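Local coordinates for E3 SUMO-protein ligase SIZ1 (PDB 3I2D), which acts as an E3 ligase that mediates SUMO attachment to septins and PCNA, and uses an SP-RING-type zinc finger for its activity, at residues Leu83-Glu88 / Tyr195-Tyr200; Gly94-Lys99 / Leu186-Thr191; Glu135-Pro140 / Ala166-Leu171; Arg146-Gln151 / Gln180-Glu185. All coordinates share one frame; numbering follows the deposited sequence.

Contact 1. Residues Leu83-Glu88 / Tyr195-Tyr200; sequences LVMNVE and YKLFGY
Val87 meets the aromatic ring of Tyr195 obliquely, with CG1 3.8 Å from Tyr195 CD1, while other parts of the ring pack on Pro140 and on Ser123 and Met125 of strand 117-125. The second flat group at work is the amide of Asn86, whose OD1 receives a hydrogen bond from Lys196 NZ (3.0 Å), the ammonium standing 21° out of the carbonyl plane. Lys196 runs beside Asn86 in the same direction, its chain extended as far as CE and bent at the last torsion (chi4 64°), which carries NZ across to the amide oxygen; CE also passes Val84 CG1.

Beneath these side chains the backbones pair antiparallel. Val87 N bonds to Tyr195 O at 2.7 Å and Tyr195 N returns to Val87 O, and further along Leu197 N reaches Met85 O at 2.9 Å. Beyond that the pairing slackens: the bonds from Met85 N to Leu197 O and from Gly199 N to Leu83 O are weak.

The face carrying Val87, Tyr195, Met85 and Leu197 is buried. Met85 CE packs on Leu197 CD2, and Val87 CG2 lies 3.6 Å from Leu197 CD1. Leu83, Val87 and Leu197 also touch strand 182-191, which belongs to the opposing sheet of the PINIT domain.

Chemically the pair of strands is two-sided: its inward face joins the two sheets through apolar contacts, whereas on the outward face the Lys196 ammonium hydrogen-bonds to the neutral amide oxygen of Asn86, a side-chain bond that spans the two strands with no opposite charge in the pair.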
loop_
_atom_site.group_PDB
_atom_site.type_symbol
_atom_site.label_atom_id
_atom_site.label_comp_id
_atom_site.label_asym_id
_atom_site.label_seq_id
_atom_site.Cartn_x
_atom_site.Cartn_y
_atom_site.Cartn_z
ATOM N N LEU A 83 -2.178 -5.031 23.787
ATOM C CA LEU A 83 -1.500 -3.880 23.178
ATOM C C LEU A 83 -2.483 -2.827 22.674
ATOM O O LEU A 83 -2.652 -2.637 21.470
ATOM C CB LEU A 83 -0.631 -4.342 22.010
ATOM C CG LEU A 83 0.873 -4.180 22.159
ATOM C CD1 LEU A 83 1.558 -4.639 20.885
ATOM C CD2 LEU A 83 1.195 -2.725 22.441
ATOM N N VAL A 84 -3.147 -2.153 23.597
ATOM C CA VAL A 84 -4.094 -1.114 23.232
ATOM C C VAL A 84 -3.917 -0.009 24.243
ATOM O O VAL A 84 -4.220 -0.177 25.426
ATOM C CB VAL A 84 -5.523 -1.634 23.274
ATOM C CG1 VAL A 84 -6.496 -0.512 22.945
ATOM C CG2 VAL A 84 -5.665 -2.780 22.293
ATOM N N MET A 85 -3.408 1.121 23.777
ATOM C CA MET A 85 -3.153 2.253 24.657
ATOM C C MET A 85 -3.884 3.516 24.206
ATOM O O MET A 85 -4.397 3.604 23.087
ATOM C CB MET A 85 -1.645 2.505 24.712
ATOM C CG MET A 85 -0.845 1.218 24.847
ATOM S SD MET A 85 0.937 1.402 24.629
ATOM C CE MET A 85 1.076 1.728 22.879
ATOM N N ASN A 86 -3.938 4.495 25.094
ATOM C CA ASN A 86 -4.584 5.757 24.790
ATOM C C ASN A 86 -3.586 6.858 25.075
ATOM O O ASN A 86 -2.814 6.773 26.033
ATOM C CB ASN A 86 -5.816 5.944 25.664
ATOM C CG ASN A 86 -6.868 4.893 25.405
ATOM O OD1 ASN A 86 -7.690 5.031 24.496
ATOM N ND2 ASN A 86 -6.840 3.819 26.194
ATOM N N VAL A 87 -3.581 7.866 24.211
ATOM C CA VAL A 87 -2.717 9.020 24.354
ATOM C C VAL A 87 -3.654 10.137 24.780
ATOM O O VAL A 87 -4.656 10.414 24.114
ATOM C CB VAL A 87 -2.033 9.375 23.023
ATOM C CG1 VAL A 87 -1.323 10.716 23.135
ATOM C CG2 VAL A 87 -1.029 8.301 22.662
ATOM N N GLU A 88 -3.340 10.767 25.902
ATOM C CA GLU A 88 -4.177 11.842 26.424
ATOM C C GLU A 88 -3.728 13.235 26.009
ATOM O O GLU A 88 -2.638 13.425 25.465
ATOM C CB GLU A 88 -4.212 11.772 27.951
ATOM C CG GLU A 88 -5.138 10.710 28.524
ATOM C CD GLU A 88 -5.035 10.608 30.041
ATOM O OE1 GLU A 88 -5.959 10.036 30.665
ATOM O OE2 GLU A 88 -4.023 11.094 30.607
ATOM N N TYR A 195 -5.309 10.103 21.119
ATOM C CA TYR A 195 -4.966 9.099 20.122
ATOM C C TYR A 195 -5.127 7.704 20.716
ATOM O O TYR A 195 -5.033 7.517 21.920
ATOM C CB TYR A 195 -3.516 9.246 19.656
ATOM C CG TYR A 195 -3.134 10.576 19.050
ATOM C CD1 TYR A 195 -3.020 11.726 19.839
ATOM C CD2 TYR A 195 -2.829 10.671 17.696
ATOM C CE1 TYR A 195 -2.603 12.935 19.287
ATOM C CE2 TYR A 195 -2.415 11.861 17.139
ATOM C CZ TYR A 195 -2.302 12.988 17.934
ATOM O OH TYR A 195 -1.883 14.158 17.359
ATOM N N LYS A 196 -5.357 6.716 19.869
ATOM C CA LYS A 196 -5.501 5.360 20.364
ATOM C C LYS A 196 -4.560 4.483 19.545
ATOM O O LYS A 196 -4.494 4.607 18.322
ATOM C CB LYS A 196 -6.957 4.895 20.224
ATOM C CG LYS A 196 -7.315 3.709 21.093
ATOM C CD LYS A 196 -8.809 3.439 21.055
ATOM C CE LYS A 196 -9.214 2.257 21.945
ATOM N NZ LYS A 196 -8.951 2.483 23.400
ATOM N N LEU A 197 -3.807 3.621 20.218
ATOM C CA LEU A 197 -2.882 2.745 19.523
ATOM C C LEU A 197 -3.371 1.310 19.562
ATOM O O LEU A 197 -4.098 0.926 20.471
ATOM C CB LEU A 197 -1.492 2.843 20.141
ATOM C CG LEU A 197 -0.800 4.197 19.974
ATOM C CD1 LEU A 197 -1.513 5.273 20.795
ATOM C CD2 LEU A 197 0.632 4.069 20.434
ATOM N N PHE A 198 -2.988 0.528 18.557
ATOM C CA PHE A 198 -3.368 -0.873 18.473
ATOM C C PHE A 198 -2.172 -1.683 18.026
ATOM O O PHE A 198 -1.367 -1.223 17.226
ATOM C CB PHE A 198 -4.468 -1.091 17.452
ATOM C CG PHE A 198 -5.729 -0.357 17.746
ATOM C CD1 PHE A 198 -5.840 0.998 17.472
ATOM C CD2 PHE A 198 -6.820 -1.027 18.274
ATOM C CE1 PHE A 198 -7.029 1.675 17.717
ATOM C CE2 PHE A 198 -8.008 -0.364 18.522
ATOM C CZ PHE A 198 -8.117 0.986 18.244
ATOM N N GLY A 199 -2.061 -2.894 18.555
ATOM C CA GLY A 199 -0.974 -3.773 18.177
ATOM C C GLY A 199 -1.596 -4.855 17.327
ATOM O O GLY A 199 -2.549 -5.502 17.747
ATOM N N TYR A 200 -1.090 -5.036 16.118
ATOM C CA TYR A 200 -1.628 -6.051 15.219
ATOM C C TYR A 200 -0.509 -6.888 14.625
ATOM O O TYR A 200 0.577 -6.367 14.316
ATOM C CB TYR A 200 -2.361 -5.422 14.027
ATOM C CG TYR A 200 -3.684 -4.745 14.305
ATOM C CD1 TYR A 200 -3.853 -3.383 14.060
ATOM C CD2 TYR A 200 -4.795 -5.476 14.713
ATOM C CE1 TYR A 200 -5.101 -2.764 14.206
ATOM C CE2 TYR A 200 -6.043 -4.869 14.860
ATOM C CZ TYR A 200 -6.186 -3.514 14.602
ATOM O OH TYR A 200 -7.423 -2.920 14.726
#

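Contact 2. Residues Gly94-Lys99 / Leu186-Thr191; sequences GMCSAK and LIYAFT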
loop_
_atom_site.group_PDB
_atom_site.type_symbol
_atom_site.label_atom_id
_atom_site.label_comp_id
_atom_site.label_asym_id
_atom_site.label_seq_id
_atom_site.Cartn_x
_atom_site.Cartn_y
_atom_site.Cartn_z
ATOM N N GLY A 94 3.784 12.890 28.739
ATOM C CA GLY A 94 2.834 11.889 29.166
ATOM C C GLY A 94 3.286 10.598 28.532
ATOM O O GLY A 94 4.154 10.626 27.667
ATOM N N MET A 95 2.733 9.470 28.947
ATOM C CA MET A 95 3.133 8.222 28.341
ATOM C C MET A 95 2.134 7.126 28.592
ATOM O O MET A 95 1.349 7.189 29.535
ATOM C CB MET A 95 4.494 7.773 28.862
ATOM C CG MET A 95 4.496 7.358 30.302
ATOM S SD MET A 95 6.101 6.683 30.744
ATOM C CE MET A 95 7.040 8.203 31.175
ATOM N N CYS A 96 2.154 6.134 27.715
ATOM C CA CYS A 96 1.287 4.995 27.868
ATOM C C CYS A 96 2.155 3.774 27.657
ATOM O O CYS A 96 3.088 3.777 26.854
ATOM C CB CYS A 96 0.122 5.033 26.881
ATOM S SG CYS A 96 0.590 5.386 25.219
ATOM N N SER A 97 1.863 2.745 28.433
ATOM C CA SER A 97 2.613 1.523 28.369
ATOM C C SER A 97 1.666 0.352 28.236
ATOM O O SER A 97 0.448 0.483 28.372
ATOM C CB SER A 97 3.451 1.371 29.638
ATOM O OG SER A 97 2.632 1.455 30.795
ATOM N N ALA A 98 2.242 -0.798 27.958
ATOM C CA ALA A 98 1.471 -2.006 27.825
ATOM C C ALA A 98 2.432 -3.156 28.023
ATOM O O ALA A 98 3.606 -3.081 27.657
ATOM C CB ALA A 98 0.830 -2.081 26.451
ATOM N N LYS A 99 1.930 -4.205 28.652
ATOM C CA LYS A 99 2.716 -5.396 28.885
ATOM C C LYS A 99 1.869 -6.484 28.256
ATOM O O LYS A 99 0.632 -6.473 28.381
ATOM C CB LYS A 99 2.901 -5.634 30.383
ATOM C CG LYS A 99 3.733 -4.560 31.079
ATOM C CD LYS A 99 3.852 -4.822 32.577
ATOM C CE LYS A 99 4.800 -3.843 33.258
ATOM N NZ LYS A 99 4.327 -2.432 33.176
ATOM N N LEU A 186 5.125 4.280 24.965
ATOM C CA LEU A 186 5.090 5.436 24.073
ATOM C C LEU A 186 5.145 6.704 24.913
ATOM O O LEU A 186 4.284 6.951 25.753
ATOM C CB LEU A 186 3.810 5.471 23.237
ATOM C CG LEU A 186 3.690 6.720 22.350
ATOM C CD1 LEU A 186 4.603 6.610 21.133
ATOM C CD2 LEU A 186 2.252 6.869 21.898
ATOM N N ILE A 187 6.170 7.502 24.686
ATOM C CA ILE A 187 6.322 8.746 25.401
ATOM C C ILE A 187 5.955 9.867 24.441
ATOM O O ILE A 187 6.539 9.983 23.366
ATOM C CB ILE A 187 7.768 8.948 25.845
ATOM C CG1 ILE A 187 8.172 7.820 26.796
ATOM C CG2 ILE A 187 7.922 10.306 26.505
ATOM C CD1 ILE A 187 9.575 7.957 27.298
ATOM N N TYR A 188 4.977 10.682 24.819
ATOM C CA TYR A 188 4.563 11.800 23.987
ATOM C C TYR A 188 4.590 13.099 24.774
ATOM O O TYR A 188 4.836 13.103 25.986
ATOM C CB TYR A 188 3.166 11.545 23.444
ATOM C CG TYR A 188 2.153 11.216 24.506
ATOM C CD1 TYR A 188 1.317 12.196 25.028
ATOM C CD2 TYR A 188 2.024 9.913 24.980
ATOM C CE1 TYR A 188 0.363 11.879 26.007
ATOM C CE2 TYR A 188 1.081 9.587 25.951
ATOM C CZ TYR A 188 0.252 10.573 26.463
ATOM O OH TYR A 188 -0.664 10.256 27.439
ATOM N N ALA A 189 4.329 14.202 24.084
ATOM C CA ALA A 189 4.337 15.516 24.719
ATOM C C ALA A 189 3.572 16.555 23.924
ATOM O O ALA A 189 3.578 16.531 22.706
ATOM C CB ALA A 189 5.770 15.992 24.903
ATOM N N PHE A 190 2.917 17.477 24.620
ATOM C CA PHE A 190 2.194 18.565 23.956
ATOM C C PHE A 190 1.165 18.074 22.963
ATOM O O PHE A 190 1.239 18.375 21.766
ATOM C CB PHE A 190 3.190 19.468 23.234
ATOM C CG PHE A 190 4.488 19.602 23.953
ATOM C CD1 PHE A 190 5.690 19.433 23.276
ATOM C CD2 PHE A 190 4.513 19.887 25.313
ATOM C CE1 PHE A 190 6.900 19.545 23.939
ATOM C CE2 PHE A 190 5.718 20.001 25.991
ATOM C CZ PHE A 190 6.918 19.832 25.302
ATOM N N THR A 191 0.199 17.326 23.464
ATOM C CA THR A 191 -0.845 16.815 22.608
ATOM C C THR A 191 -2.141 17.612 22.794
ATOM O O THR A 191 -2.556 17.879 23.918
ATOM C CB THR A 191 -1.091 15.338 22.911
ATOM O OG1 THR A 191 -1.347 15.172 24.315
ATOM C CG2 THR A 191 0.123 14.529 22.523
#
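Tyr188 and Gly94 satisfy each other's main chains twice over: Gly94 N gives a hydrogen bond to Tyr188 O (3.0 Å) and Tyr188 N gives one to Gly94 O (3.0 Å). Two residues on, Leu186 N bonds to Cys96 O at 2.8 Å and Cys96 N to Leu186 O. The pairing runs on to Ala98 and Val184, while Ile187 bonds on the strand's other edge to Glu144 of strand 143-147. Strand 182-191 is thereby held on both its edges, 93-100 along one and 143-147 along the other, within an antiparallel sheet of the PINIT domain.

The ring of Tyr188 is folded back under the neighbouring strand, because chi1 of 53° sets CG between the backbone N and the carbonyl carbon. Gly94 lies over one face, its CA 4.2 Å from the ring centroid in a CH-pi contact. The tyrosine hydroxyl has its partner in Glu88 N, and Thr191 OG1 is hydrogen-bonded to both Glu88 O and Thr90 N, so two side chains satisfy main-chain groups of Glu88 and Thr90 in strand 74-90. On the same sheet face, Cys96 SG rests against Leu186 CB at 3.8 Å.

Contact 3. Residues Glu135-Pro140 / Ala166-Leu171; sequences EPIQFP and AKPADL
Ile137 turns both of its branches onto the chain at Lys167 and Pro168. With chi1 at -69°, CG2 stands anti to the backbone N and comes to rest on the peptide, 3.5 Å from Lys167 N. The extended second torsion (chi2 169°) pushes CD1 out to Pro168, where it lies 3.5 Å from ring atom CD; the two side chains cross at about a right angle.

Phe139 takes a similar first torsion from two residues further along the extended chain, and its ring approaches the same residues obliquely, CE1 being 3.7 Å from Lys167 O. Between the two, Ile137 O receives the CA-H of Ala166 at 3.2 Å from CA, which is a CH...O contact, weaker than an N-H...O hydrogen bond.

The stronger polar links here run to other partners. Phe139 pairs through its backbone with Thr165, just before the second segment, and Gln138 bonds by its main chain to Ser123, whose OG also meets Gln138 O. Lys167 sends its ammonium away from the contact to Phe159 O.

What joins 135-140 to 166-171 is therefore mainly apolar packing of Ile137 and Phe139 against the main chain at Lys167 and the Pro168 ring. The first segment belongs to the long connection that leaves strand 117-125 in one sheet and enters strand 143-147 in the other; the second leads into the short edge strand 169-170, which pairs with 117-125 at Leu121. The connection thus runs from one sheet to the other at their margin, consistent with a two-sheet antiparallel sandwich for the PINIT domain.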
loop_
_atom_site.group_PDB
_atom_site.type_symbol
_atom_site.label_atom_id
_atom_site.label_comp_id
_atom_site.label_asym_id
_atom_site.label_seq_id
_atom_site.Cartn_x
_atom_site.Cartn_y
_atom_site.Cartn_z
ATOM N N GLU A 135 -9.635 5.625 9.149
ATOM C CA GLU A 135 -8.602 6.267 9.952
ATOM C C GLU A 135 -7.220 6.414 9.307
ATOM O O GLU A 135 -6.695 5.476 8.712
ATOM C CB GLU A 135 -8.461 5.484 11.260
ATOM C CG GLU A 135 -7.655 6.181 12.337
ATOM C CD GLU A 135 -8.506 7.053 13.241
ATOM O OE1 GLU A 135 -9.480 7.657 12.758
ATOM O OE2 GLU A 135 -8.191 7.147 14.440
ATOM N N PRO A 136 -6.617 7.610 9.399
ATOM C CA PRO A 136 -5.280 7.775 8.806
ATOM C C PRO A 136 -4.329 7.331 9.896
ATOM O O PRO A 136 -4.626 7.506 11.079
ATOM C CB PRO A 136 -5.157 9.282 8.584
ATOM C CG PRO A 136 -6.580 9.826 8.785
ATOM C CD PRO A 136 -7.174 8.907 9.814
ATOM N N ILE A 137 -3.202 6.744 9.536
ATOM C CA ILE A 137 -2.267 6.349 10.579
ATOM C C ILE A 137 -1.566 7.614 11.035
ATOM O O ILE A 137 -0.866 8.259 10.262
ATOM C CB ILE A 137 -1.238 5.359 10.064
ATOM C CG1 ILE A 137 -1.927 4.030 9.757
ATOM C CG2 ILE A 137 -0.121 5.202 11.078
ATOM C CD1 ILE A 137 -1.061 3.049 8.988
ATOM N N GLN A 138 -1.761 7.981 12.291
ATOM C CA GLN A 138 -1.142 9.184 12.799
ATOM C C GLN A 138 -0.784 9.142 14.274
ATOM O O GLN A 138 -1.664 9.115 15.133
ATOM C CB GLN A 138 -2.051 10.369 12.555
ATOM C CG GLN A 138 -1.337 11.681 12.681
ATOM C CD GLN A 138 -2.287 12.849 12.591
ATOM O OE1 GLN A 138 -3.090 13.079 13.498
ATOM N NE2 GLN A 138 -2.221 13.587 11.484
ATOM N N PHE A 139 0.522 9.134 14.541
ATOM C CA PHE A 139 1.080 9.140 15.884
ATOM C C PHE A 139 1.242 10.581 16.381
ATOM O O PHE A 139 1.422 11.498 15.591
ATOM C CB PHE A 139 2.464 8.507 15.871
ATOM C CG PHE A 139 2.447 7.022 15.836
ATOM C CD1 PHE A 139 2.041 6.346 14.702
ATOM C CD2 PHE A 139 2.819 6.291 16.957
ATOM C CE1 PHE A 139 2.003 4.956 14.690
ATOM C CE2 PHE A 139 2.781 4.918 16.952
ATOM C CZ PHE A 139 2.371 4.245 15.817
ATOM N N PRO A 140 1.169 10.806 17.696
ATOM C CA PRO A 140 1.347 12.192 18.135
ATOM C C PRO A 140 2.829 12.572 18.021
ATOM O O PRO A 140 3.694 11.725 18.202
ATOM C CB PRO A 140 0.867 12.157 19.580
ATOM C CG PRO A 140 1.207 10.760 20.010
ATOM C CD PRO A 140 0.745 9.951 18.817
ATOM N N ALA A 166 3.264 9.019 10.399
ATOM C CA ALA A 166 2.198 8.582 9.506
ATOM C C ALA A 166 2.281 7.127 9.019
ATOM O O ALA A 166 1.721 6.781 7.981
ATOM C CB ALA A 166 2.124 9.520 8.316
ATOM N N LYS A 167 2.979 6.275 9.750
ATOM C CA LYS A 167 3.068 4.878 9.345
ATOM C C LYS A 167 3.283 4.050 10.586
ATOM O O LYS A 167 3.884 4.519 11.556
ATOM C CB LYS A 167 4.216 4.661 8.350
ATOM C CG LYS A 167 5.607 4.981 8.878
ATOM C CD LYS A 167 6.613 5.075 7.733
ATOM C CE LYS A 167 7.966 5.598 8.200
ATOM N NZ LYS A 167 8.990 5.608 7.108
ATOM N N PRO A 168 2.791 2.806 10.584
ATOM C CA PRO A 168 2.948 1.925 11.747
ATOM C C PRO A 168 4.415 1.642 12.116
ATOM O O PRO A 168 5.329 1.772 11.290
ATOM C CB PRO A 168 2.203 0.669 11.314
ATOM C CG PRO A 168 2.495 0.615 9.847
ATOM C CD PRO A 168 2.276 2.056 9.428
ATOM N N ALA A 169 4.625 1.249 13.366
ATOM C CA ALA A 169 5.959 0.948 13.856
ATOM C C ALA A 169 6.150 -0.562 14.035
ATOM O O ALA A 169 5.325 -1.232 14.636
ATOM C CB ALA A 169 6.196 1.673 15.167
ATOM N N ASP A 170 7.246 -1.080 13.491
ATOM C CA ASP A 170 7.583 -2.498 13.567
ATOM C C ASP A 170 8.213 -2.825 14.918
ATOM O O ASP A 170 9.377 -2.487 15.145
ATOM C CB ASP A 170 8.601 -2.837 12.474
ATOM C CG ASP A 170 8.618 -4.316 12.120
ATOM O OD1 ASP A 170 8.273 -5.140 12.991
ATOM O OD2 ASP A 170 8.983 -4.661 10.973
ATOM N N LEU A 171 7.462 -3.484 15.804
ATOM C CA LEU A 171 7.971 -3.876 17.133
ATOM C C LEU A 171 8.712 -5.217 17.087
ATOM O O LEU A 171 9.572 -5.494 17.918
ATOM C CB LEU A 171 6.828 -4.055 18.143
ATOM C CG LEU A 171 5.760 -2.995 18.343
ATOM C CD1 LEU A 171 4.711 -3.524 19.301
ATOM C CD2 LEU A 171 6.384 -1.743 18.872
#

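Contact 4. Residues Arg146-Gln151 / Gln180-Glu185; sequences RCNNVQ and QQNNVE
Asn148 reaches over to Asn182 and Asn183 with its whole amide. From CB the chain turns (chi1 -58°) so that CG stands beside the backbone N and comes 3.6 Å from Asn182 OD1. At the tip the two branches part. OD1 accepts the main-chain hydrogen of Asn183 N at 2.6 Å, the donor tilted 26° from the carbonyl plane. ND2 gives its hydrogen to Asn182 OD1 at 2.8 Å, in the carbonyl plane and on a lone pair, and the two amides are nearly coplanar, 29° apart. Both ends have a further partner: Asn148 ND2 also bonds to His174 O, and Asn182 OD1 takes Lys176 N.

The backbone of Asn148 joins in as well, its N bonded to Asn183 O. A water links the same oxygen to Asn149 N. Two residues back, Arg146 and Glu185 exchange main-chain bonds, Arg146 N to Glu185 O at 2.9 Å and Glu185 N to Arg146 O at 2.8 Å, while Cys147 SG packs at 4.1 Å from Val184 CG2 on the buried face. The guanidinium goes its own way, to a salt bridge between Arg146 NE and Glu144.

Asn148 and Asn149 are the two central residues of a type I' turn from Cys147 to Val150, the tight link of a two-residue beta hairpin, and both have positive phi. Here the strand pairing ends and the amide of Asn148 carries it on: its OD1 does for Asn183 N what a strand carbonyl would do, and its ND2 bonds hold the flat group at a fixed rotation.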
loop_
_atom_site.group_PDB
_atom_site.type_symbol
_atom_site.label_atom_id
_atom_site.label_comp_id
_atom_site.label_asym_id
_atom_site.label_seq_id
_atom_site.Cartn_x
_atom_site.Cartn_y
_atom_site.Cartn_z
ATOM N N ARG A 146 9.388 2.807 22.616
ATOM C CA ARG A 146 10.335 1.819 23.096
ATOM C C ARG A 146 9.653 0.479 23.263
ATOM O O ARG A 146 8.496 0.396 23.691
ATOM C CB ARG A 146 10.928 2.241 24.440
ATOM C CG ARG A 146 12.095 3.185 24.346
ATOM C CD ARG A 146 12.534 3.670 25.724
ATOM N NE ARG A 146 13.663 4.581 25.597
ATOM C CZ ARG A 146 14.899 4.200 25.278
ATOM N NH1 ARG A 146 15.170 2.919 25.068
ATOM N NH2 ARG A 146 15.862 5.102 25.141
ATOM N N CYS A 147 10.374 -0.569 22.898
ATOM C CA CYS A 147 9.874 -1.923 23.050
ATOM C C CYS A 147 10.938 -2.643 23.860
ATOM O O CYS A 147 12.091 -2.744 23.427
ATOM C CB CYS A 147 9.705 -2.610 21.704
ATOM S SG CYS A 147 8.809 -4.147 21.877
ATOM N N ASN A 148 10.551 -3.135 25.036
ATOM C CA ASN A 148 11.480 -3.814 25.927
ATOM C C ASN A 148 12.768 -2.986 26.033
ATOM O O ASN A 148 13.863 -3.441 25.687
ATOM C CB ASN A 148 11.784 -5.226 25.423
ATOM C CG ASN A 148 10.531 -6.079 25.279
ATOM O OD1 ASN A 148 9.635 -6.041 26.125
ATOM N ND2 ASN A 148 10.474 -6.870 24.211
ATOM N N ASN A 149 12.595 -1.746 26.486
ATOM C CA ASN A 149 13.674 -0.789 26.708
ATOM C C ASN A 149 14.510 -0.337 25.508
ATOM O O ASN A 149 15.487 0.394 25.684
ATOM C CB ASN A 149 14.604 -1.308 27.812
ATOM C CG ASN A 149 15.386 -0.192 28.487
ATOM O OD1 ASN A 149 14.798 0.755 29.008
ATOM N ND2 ASN A 149 16.716 -0.297 28.482
ATOM N N VAL A 150 14.137 -0.752 24.298
ATOM C CA VAL A 150 14.870 -0.339 23.094
ATOM C C VAL A 150 14.034 0.646 22.274
ATOM O O VAL A 150 12.837 0.427 22.051
ATOM C CB VAL A 150 15.204 -1.534 22.168
ATOM C CG1 VAL A 150 16.190 -1.093 21.089
ATOM C CG2 VAL A 150 15.761 -2.684 22.973
ATOM N N GLN A 151 14.664 1.727 21.817
ATOM C CA GLN A 151 13.947 2.716 21.023
ATOM C C GLN A 151 13.766 2.227 19.600
ATOM O O GLN A 151 14.716 1.811 18.948
ATOM C CB GLN A 151 14.673 4.058 20.985
ATOM C CG GLN A 151 13.775 5.161 20.429
ATOM C CD GLN A 151 14.530 6.395 19.982
ATOM O OE1 GLN A 151 15.150 6.406 18.917
ATOM N NE2 GLN A 151 14.486 7.443 20.799
ATOM N N GLN A 180 8.008 -14.887 28.017
ATOM C CA GLN A 180 8.679 -13.772 28.659
ATOM C C GLN A 180 7.921 -12.510 28.265
ATOM O O GLN A 180 7.820 -12.169 27.085
ATOM C CB GLN A 180 10.135 -13.704 28.193
ATOM C CG GLN A 180 10.992 -12.702 28.937
ATOM C CD GLN A 180 12.467 -12.849 28.600
ATOM O OE1 GLN A 180 13.294 -12.009 28.972
ATOM N NE2 GLN A 180 12.806 -13.924 27.896
ATOM N N GLN A 181 7.372 -11.839 29.271
ATOM C CA GLN A 181 6.600 -10.622 29.079
ATOM C C GLN A 181 7.320 -9.553 28.266
ATOM O O GLN A 181 8.542 -9.386 28.362
ATOM C CB GLN A 181 6.200 -10.053 30.436
ATOM C CG GLN A 181 5.639 -8.659 30.363
ATOM C CD GLN A 181 5.573 -8.003 31.721
ATOM O OE1 GLN A 181 4.827 -8.443 32.591
ATOM N NE2 GLN A 181 6.362 -6.945 31.914
ATOM N N ASN A 182 6.540 -8.837 27.463
ATOM C CA ASN A 182 7.042 -7.765 26.617
ATOM C C ASN A 182 6.522 -6.447 27.145
ATOM O O ASN A 182 5.436 -6.382 27.722
ATOM C CB ASN A 182 6.555 -7.940 25.180
ATOM C CG ASN A 182 7.337 -8.984 24.425
ATOM O OD1 ASN A 182 8.540 -8.829 24.181
ATOM N ND2 ASN A 182 6.659 -10.061 24.044
ATOM N N ASN A 183 7.292 -5.390 26.943
ATOM C CA ASN A 183 6.863 -4.085 27.403
ATOM C C ASN A 183 7.040 -3.017 26.333
ATOM O O ASN A 183 8.138 -2.807 25.814
ATOM C CB ASN A 183 7.627 -3.688 28.664
ATOM C CG ASN A 183 6.771 -2.894 29.623
ATOM O OD1 ASN A 183 6.459 -1.720 29.388
ATOM N ND2 ASN A 183 6.364 -3.540 30.711
ATOM N N VAL A 184 5.941 -2.352 26.005
ATOM C CA VAL A 184 5.947 -1.294 25.012
ATOM C C VAL A 184 5.622 0.002 25.713
ATOM O O VAL A 184 4.703 0.060 26.521
ATOM C CB VAL A 184 4.882 -1.522 23.945
ATOM C CG1 VAL A 184 4.885 -0.365 22.967
ATOM C CG2 VAL A 184 5.149 -2.822 23.228
ATOM N N GLU A 185 6.365 1.050 25.399
ATOM C CA GLU A 185 6.100 2.329 26.024
ATOM C C GLU A 185 6.177 3.467 25.015
ATOM O O GLU A 185 7.158 3.589 24.278
ATOM C CB GLU A 185 7.099 2.560 27.146
ATOM C CG GLU A 185 6.702 3.645 28.121
ATOM C CD GLU A 185 7.638 3.700 29.318
ATOM O OE1 GLU A 185 7.774 2.665 30.019
ATOM O OE2 GLU A 185 8.236 4.776 29.552
HETATM O O HOH W 1 10.058 -0.727 27.103
#

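From the N terminus, residues 83-88, 94-99, 135-140 and 146-151 each open a loop in turn. The first to close is contact 3, at 166-171; contact 4 follows at 180-185, having opened inside the contact 3 loop, so these two cross. Residues 186-191 then close contact 2, which encloses both, and 195-200 close contact 1, the outermost. Contacts 2 and 4 lie along strand 182-191 in one sheet, contact 1 belongs to the other sheet, and contact 3 sits at that sheet's margin beside 169-170. Tyr188, Thr191, Pro140 and Leu171 touch more than one contact, binding the two sheets of the PINIT domain together.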